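Local coordinates for Non-structural polyprotein (Sindbis virus, PDB 4GUA) that carries the cysteine protease that processes the alphavirus replicase polyprotein, still joined to a macro domain and a zinc-binding domain in a P23 precursor, at residues A[212-216]-A[250-255]; A[395-399]-A[433-437]. All coordinates share one frame; numbering follows the deposited sequence.

Interaction 1: residues A[212-216]-A[250-255]; sequences LAFGF and TLSRSA
Gly215 and Phe216 pass alongside one face of helix 237-257, with Gly215 CA 5.3 Å from Leu251 CA and Phe216 CA 5.6 Å from Ser254 CA. A short 3-10 turn, 212-214, leads in and is closed by the bond from Gly215 N to Leu212 O. Gly215 then has a positive phi (82°), and the chain continues from it into the extended Phe216. Phe216 N donates an almost straight hydrogen bond to Ser254 OG (2.9 Å, 167°). Its ring folds back over the same serine: with chi1 at 51°, CG sits between backbone N and carbonyl carbon. Ser254 CB sits over the face of the Phe216 ring, 3.4 Å from its centroid and close to its normal, a CH-pi contact. The rim of the Phe216 ring reaches residues on both sides of Ser254 in sequence, CE1 toward Leu251 CD2 and CZ toward Ala255 CB (4.3 Å). Leu251 CD2 also approaches Leu212 O (3.7 Å). Thr250 meets the glycine with its methyl: CG2 is 3.5 Å from Gly215 N, while OG1 bonds to Ala246 O and, weakly, to a bound MES molecule. Ala255 and Leu251 also rest on strand 224-227, and Phe216 on Val183 of strand 179-183. Ser254 thus serves both chemistries at once: its buried hydroxyl satisfies a loop N-H, and its methylene lies against the aromatic face, fixing loop and ring together on the helix.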
ATOM      1  N   LEU A 212       7.715 -24.111 -11.272  1.00 70.90           N
ATOM      2  CA  LEU A 212       6.942 -23.022 -10.724  1.00 62.98           C
ATOM      3  C   LEU A 212       7.757 -21.731 -10.663  1.00 57.93           C
ATOM      4  O   LEU A 212       7.194 -20.657 -10.459  1.00 66.26           O
ATOM      5  CB  LEU A 212       6.375 -23.417  -9.360  1.00 63.43           C
ATOM      6  CG  LEU A 212       5.374 -24.579  -9.392  1.00 62.35           C
ATOM      7  CD1 LEU A 212       4.888 -24.907  -7.992  1.00 65.09           C
ATOM      8  CD2 LEU A 212       4.187 -24.270 -10.291  1.00 57.88           C
ATOM      9  N   ALA A 213       9.072 -21.825 -10.854  1.00 41.66           N
ATOM     10  CA  ALA A 213       9.899 -20.624 -11.007  1.00 44.79           C
ATOM     11  C   ALA A 213       9.467 -19.824 -12.245  1.00 56.36           C
ATOM     12  O   ALA A 213       9.705 -18.616 -12.341  1.00 59.04           O
ATOM     13  CB  ALA A 213      11.369 -21.003 -11.110  1.00 47.77           C
ATOM     14  N   PHE A 214       8.883 -20.531 -13.212  1.00 62.72           N
ATOM     15  CA  PHE A 214       8.322 -19.922 -14.418  1.00 54.59           C
ATOM     16  C   PHE A 214       6.803 -19.706 -14.358  1.00 57.38           C
ATOM     17  O   PHE A 214       6.188 -19.367 -15.364  1.00 65.34           O
ATOM     18  CB  PHE A 214       8.690 -20.746 -15.643  1.00 48.42           C
ATOM     19  CG  PHE A 214      10.167 -20.901 -15.835  1.00 54.43           C
ATOM     20  CD1 PHE A 214      10.857 -21.923 -15.196  1.00 57.60           C
ATOM     21  CD2 PHE A 214      10.875 -20.018 -16.639  1.00 46.56           C
ATOM     22  CE1 PHE A 214      12.216 -22.068 -15.365  1.00 55.38           C
ATOM     23  CE2 PHE A 214      12.229 -20.151 -16.801  1.00 47.23           C
ATOM     24  CZ  PHE A 214      12.905 -21.178 -16.164  1.00 56.15           C
ATOM     25  N   GLY A 215       6.194 -19.954 -13.203  1.00 48.72           N
ATOM     26  CA  GLY A 215       4.751 -19.843 -13.072  1.00 49.95           C
ATOM     27  C   GLY A 215       4.055 -21.095 -13.583  1.00 52.02           C
ATOM     28  O   GLY A 215       4.657 -22.171 -13.635  1.00 49.43           O
ATOM     29  N   PHE A 216       2.780 -20.977 -13.938  1.00 47.84           N
ATOM     30  CA  PHE A 216       2.099 -22.092 -14.585  1.00 49.22           C
ATOM     31  C   PHE A 216       1.100 -21.631 -15.642  1.00 49.46           C
ATOM     32  O   PHE A 216       0.377 -20.651 -15.448  1.00 54.76           O
ATOM     33  CB  PHE A 216       1.419 -22.972 -13.536  1.00 49.68           C
ATOM     34  CG  PHE A 216       0.551 -22.213 -12.585  1.00 47.49           C
ATOM     35  CD1 PHE A 216       1.088 -21.647 -11.448  1.00 46.35           C
ATOM     36  CD2 PHE A 216      -0.804 -22.080 -12.819  1.00 49.81           C
ATOM     37  CE1 PHE A 216       0.300 -20.944 -10.571  1.00 47.75           C
ATOM     38  CE2 PHE A 216      -1.603 -21.381 -11.942  1.00 52.65           C
ATOM     39  CZ  PHE A 216      -1.050 -20.813 -10.814  1.00 51.84           C
ATOM     40  N   THR A 250       4.868 -13.847  -9.707  1.00 52.30           N
ATOM     41  CA  THR A 250       4.803 -14.840 -10.774  1.00 53.23           C
ATOM     42  C   THR A 250       3.594 -15.758 -10.593  1.00 58.38           C
ATOM     43  O   THR A 250       2.801 -15.966 -11.519  1.00 55.87           O
ATOM     44  CB  THR A 250       6.070 -15.721 -10.797  1.00 51.77           C
ATOM     45  OG1 THR A 250       7.242 -14.911 -10.949  1.00 59.37           O
ATOM     46  CG2 THR A 250       6.009 -16.720 -11.928  1.00 46.47           C
ATOM     47  N   LEU A 251       3.482 -16.325  -9.395  1.00 56.88           N
ATOM     48  CA  LEU A 251       2.424 -17.278  -9.088  1.00 49.98           C
ATOM     49  C   LEU A 251       1.072 -16.596  -9.006  1.00 48.41           C
ATOM     50  O   LEU A 251       0.055 -17.182  -9.366  1.00 54.34           O
ATOM     51  CB  LEU A 251       2.722 -18.022  -7.786  1.00 49.19           C
ATOM     52  CG  LEU A 251       3.949 -18.936  -7.794  1.00 50.19           C
ATOM     53  CD1 LEU A 251       4.063 -19.658  -6.465  1.00 53.79           C
ATOM     54  CD2 LEU A 251       3.887 -19.941  -8.940  1.00 48.57           C
ATOM     55  N   SER A 252       1.060 -15.360  -8.526  1.00 46.00           N
ATOM     56  CA  SER A 252      -0.167 -14.571  -8.495  1.00 49.03           C
ATOM     57  C   SER A 252      -0.655 -14.303  -9.919  1.00 51.97           C
ATOM     58  O   SER A 252      -1.851 -14.360 -10.198  1.00 53.48           O
ATOM     59  CB  SER A 252       0.070 -13.250  -7.766  1.00 55.64           C
ATOM     60  OG  SER A 252       0.329 -13.468  -6.387  1.00 56.30           O
ATOM     61  N   ARG A 253       0.283 -14.022 -10.822  1.00 53.29           N
ATOM     62  CA  ARG A 253      -0.049 -13.714 -12.208  1.00 55.31           C
ATOM     63  C   ARG A 253      -0.625 -14.947 -12.901  1.00 58.23           C
ATOM     64  O   ARG A 253      -1.617 -14.864 -13.629  1.00 59.73           O
ATOM     65  CB  ARG A 253       1.199 -13.243 -12.963  1.00 54.50           C
ATOM     66  CG  ARG A 253       0.985 -13.017 -14.458  1.00 51.80           C
ATOM     67  CD  ARG A 253      -0.018 -11.906 -14.734  1.00 59.35           C
ATOM     68  NE  ARG A 253      -0.287 -11.736 -16.163  1.00 60.99           N
ATOM     69  CZ  ARG A 253      -1.193 -12.435 -16.847  1.00 59.43           C
ATOM     70  NH1 ARG A 253      -1.928 -13.365 -16.241  1.00 53.59           N
ATOM     71  NH2 ARG A 253      -1.364 -12.208 -18.142  1.00 59.05           N
ATOM     72  N   SER A 254       0.002 -16.092 -12.671  1.00 53.88           N
ATOM     73  CA  SER A 254      -0.483 -17.333 -13.243  1.00 56.42           C
ATOM     74  C   SER A 254      -1.870 -17.645 -12.690  1.00 62.59           C
ATOM     75  O   SER A 254      -2.736 -18.137 -13.414  1.00 70.19           O
ATOM     76  CB  SER A 254       0.482 -18.481 -12.936  1.00 53.87           C
ATOM     77  OG  SER A 254       1.698 -18.342 -13.644  1.00 47.75           O
ATOM     78  N   ALA A 255      -2.072 -17.365 -11.405  1.00 54.43           N
ATOM     79  CA  ALA A 255      -3.340 -17.667 -10.751  1.00 55.97           C
ATOM     80  C   ALA A 255      -4.467 -16.834 -11.352  1.00 56.23           C
ATOM     81  O   ALA A 255      -5.598 -17.310 -11.468  1.00 54.47           O
ATOM     82  CB  ALA A 255      -3.238 -17.424  -9.259  1.00 57.72           C
TER

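Interaction 2: residues A[395-399]-A[433-437]; sequences GTARM and AVADL
Two peptide groups of the edge strand are the flat surfaces met here, and each has a methyl of helix 420-440 over one face, near its nitrogen. Ala433 CB lies over the Thr396-Ala397 peptide, 3.7 Å from Ala397 N, and Leu437 CD1 lies over the Arg398-Met399 peptide, 3.9 Å from Met399 N. The carbonyl between them, Ala397 O, has the same CD1 as its neighbour. Strand and helix run nearly in the same direction, 26° apart with axes 8.1 Å from each other, which lets successive helix turns meet successive inward residues of the strand. Ala397 CB touches Ala433 CB at 3.7 Å and also reaches Val434 CG2 and Leu437 CD1. Two residues on, Met399 uses its CB against Leu437 CD2 (4.0 Å); its CG stands anti to the backbone N (chi1 167°), and the chain bends further along, touching His441. Arg398 points the other way, its guanidinium paired with Asp389 and bonded to Ala391 O. Strand 405-410 lies alongside, with Ile408 touching both Ala397 and Leu437. The side chains that meet are apolar, and methyls also rest on strand backbone; the backbones come close at the alanine pair and stand wider apart at Leu437 and Met399. It is the layer packing of the macro domain's alpha/beta/alpha sandwich, in which a helix covers one side of a mixed sheet, here at the sheet's outermost, antiparallel strand 397-402.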
ATOM      1  N   GLY A 395     -15.357  16.552   8.785  1.00 66.50           N
ATOM      2  CA  GLY A 395     -14.505  15.703   7.975  1.00 64.28           C
ATOM      3  C   GLY A 395     -13.635  14.770   8.802  1.00 66.28           C
ATOM      4  O   GLY A 395     -12.732  14.129   8.267  1.00 64.16           O
ATOM      5  N   THR A 396     -13.899  14.698  10.107  1.00 66.71           N
ATOM      6  CA  THR A 396     -13.144  13.823  11.002  1.00 66.78           C
ATOM      7  C   THR A 396     -14.088  13.010  11.885  1.00 62.37           C
ATOM      8  O   THR A 396     -15.306  13.177  11.823  1.00 57.78           O
ATOM      9  CB  THR A 396     -12.191  14.627  11.933  1.00 66.75           C
ATOM     10  OG1 THR A 396     -12.938  15.231  12.994  1.00 64.59           O
ATOM     11  CG2 THR A 396     -11.436  15.702  11.162  1.00 62.02           C
ATOM     12  N   ALA A 397     -13.519  12.136  12.713  1.00 60.70           N
ATOM     13  CA  ALA A 397     -14.308  11.342  13.652  1.00 63.52           C
ATOM     14  C   ALA A 397     -13.544  11.132  14.950  1.00 65.84           C
ATOM     15  O   ALA A 397     -12.323  10.984  14.948  1.00 64.24           O
ATOM     16  CB  ALA A 397     -14.675  10.003  13.046  1.00 64.48           C
ATOM     17  N   ARG A 398     -14.273  11.090  16.056  1.00 69.28           N
ATOM     18  CA  ARG A 398     -13.650  11.020  17.360  1.00 70.25           C
ATOM     19  C   ARG A 398     -14.216   9.845  18.141  1.00 67.66           C
ATOM     20  O   ARG A 398     -15.425   9.669  18.223  1.00 67.07           O
ATOM     21  CB  ARG A 398     -13.868  12.324  18.121  1.00 73.80           C
ATOM     22  CG  ARG A 398     -13.202  12.351  19.482  1.00 75.05           C
ATOM     23  CD  ARG A 398     -13.181  13.745  20.082  1.00 78.67           C
ATOM     24  NE  ARG A 398     -12.454  13.764  21.348  1.00 88.79           N
ATOM     25  CZ  ARG A 398     -12.286  14.845  22.104  1.00 91.92           C
ATOM     26  NH1 ARG A 398     -12.792  16.011  21.720  1.00 88.38           N
ATOM     27  NH2 ARG A 398     -11.608  14.759  23.244  1.00 95.52           N
ATOM     28  N   MET A 399     -13.324   9.022  18.678  1.00 63.04           N
ATOM     29  CA  MET A 399     -13.715   7.860  19.458  1.00 61.22           C
ATOM     30  C   MET A 399     -14.016   8.258  20.898  1.00 59.64           C
ATOM     31  O   MET A 399     -13.231   8.959  21.549  1.00 53.97           O
ATOM     32  CB  MET A 399     -12.590   6.822  19.432  1.00 66.92           C
ATOM     33  CG  MET A 399     -12.729   5.700  20.449  1.00 65.26           C
ATOM     34  SD  MET A 399     -14.049   4.560  20.024  1.00 92.07           S
ATOM     35  CE  MET A 399     -13.339   3.739  18.604  1.00 61.26           C
ATOM     36  N   ALA A 433     -12.286   8.242   8.325  1.00 58.21           N
ATOM     37  CA  ALA A 433     -11.887   8.357   9.722  1.00 55.16           C
ATOM     38  C   ALA A 433     -12.591   7.293  10.558  1.00 63.63           C
ATOM     39  O   ALA A 433     -11.987   6.683  11.446  1.00 64.87           O
ATOM     40  CB  ALA A 433     -12.210   9.740  10.241  1.00 56.14           C
ATOM     41  N   VAL A 434     -13.873   7.070  10.274  1.00 63.32           N
ATOM     42  CA  VAL A 434     -14.603   5.980  10.908  1.00 59.96           C
ATOM     43  C   VAL A 434     -13.847   4.681  10.641  1.00 58.45           C
ATOM     44  O   VAL A 434     -13.626   3.880  11.547  1.00 56.88           O
ATOM     45  CB  VAL A 434     -16.051   5.859  10.370  1.00 61.59           C
ATOM     46  CG1 VAL A 434     -16.725   4.600  10.903  1.00 56.65           C
ATOM     47  CG2 VAL A 434     -16.869   7.097  10.726  1.00 63.48           C
ATOM     48  N   ALA A 435     -13.435   4.490   9.393  1.00 56.06           N
ATOM     49  CA  ALA A 435     -12.706   3.285   9.009  1.00 57.63           C
ATOM     50  C   ALA A 435     -11.355   3.191   9.723  1.00 54.99           C
ATOM     51  O   ALA A 435     -10.906   2.099  10.089  1.00 50.23           O
ATOM     52  CB  ALA A 435     -12.515   3.246   7.501  1.00 57.85           C
ATOM     53  N   ASP A 436     -10.709   4.336   9.924  1.00 56.87           N
ATOM     54  CA  ASP A 436      -9.401   4.355  10.564  1.00 57.13           C
ATOM     55  C   ASP A 436      -9.544   3.811  11.975  1.00 58.02           C
ATOM     56  O   ASP A 436      -8.771   2.952  12.398  1.00 51.15           O
ATOM     57  CB  ASP A 436      -8.826   5.777  10.604  1.00 65.09           C
ATOM     58  CG  ASP A 436      -8.249   6.226   9.264  1.00 75.70           C
ATOM     59  OD1 ASP A 436      -7.867   5.359   8.442  1.00 79.42           O
ATOM     60  OD2 ASP A 436      -8.180   7.455   9.037  1.00 78.83           O
ATOM     61  N   LEU A 437     -10.561   4.296  12.684  1.00 62.95           N
ATOM     62  CA  LEU A 437     -10.824   3.879  14.060  1.00 57.77           C
ATOM     63  C   LEU A 437     -11.206   2.407  14.159  1.00 58.28           C
ATOM     64  O   LEU A 437     -10.757   1.700  15.068  1.00 54.60           O
ATOM     65  CB  LEU A 437     -11.921   4.752  14.664  1.00 55.56           C
ATOM     66  CG  LEU A 437     -11.439   6.162  15.009  1.00 58.57           C
ATOM     67  CD1 LEU A 437     -12.603   7.087  15.353  1.00 56.78           C
ATOM     68  CD2 LEU A 437     -10.438   6.105  16.159  1.00 55.47           C
TER

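The two contacts lie in separate alpha/beta units on opposite sides of the chain's centre, with nearest atoms about 25 Å apart and no shared element. Interaction 1 belongs to the seven-stranded domain, whose strand order resembles the methyltransferase-like fold described for nsP2; it is partly buried and joins a loop to the helix connecting strands 224-227 and 263-269. Interaction 2 is a surface contact, where the edge strand of the macro domain sheet meets a helix. The loop of interaction 1 is tied by a hydrogen bond and an aromatic face; the strand of interaction 2, hydrogen-bonded to strand 405-410 through its backbone, meets the helix through apolar side chains.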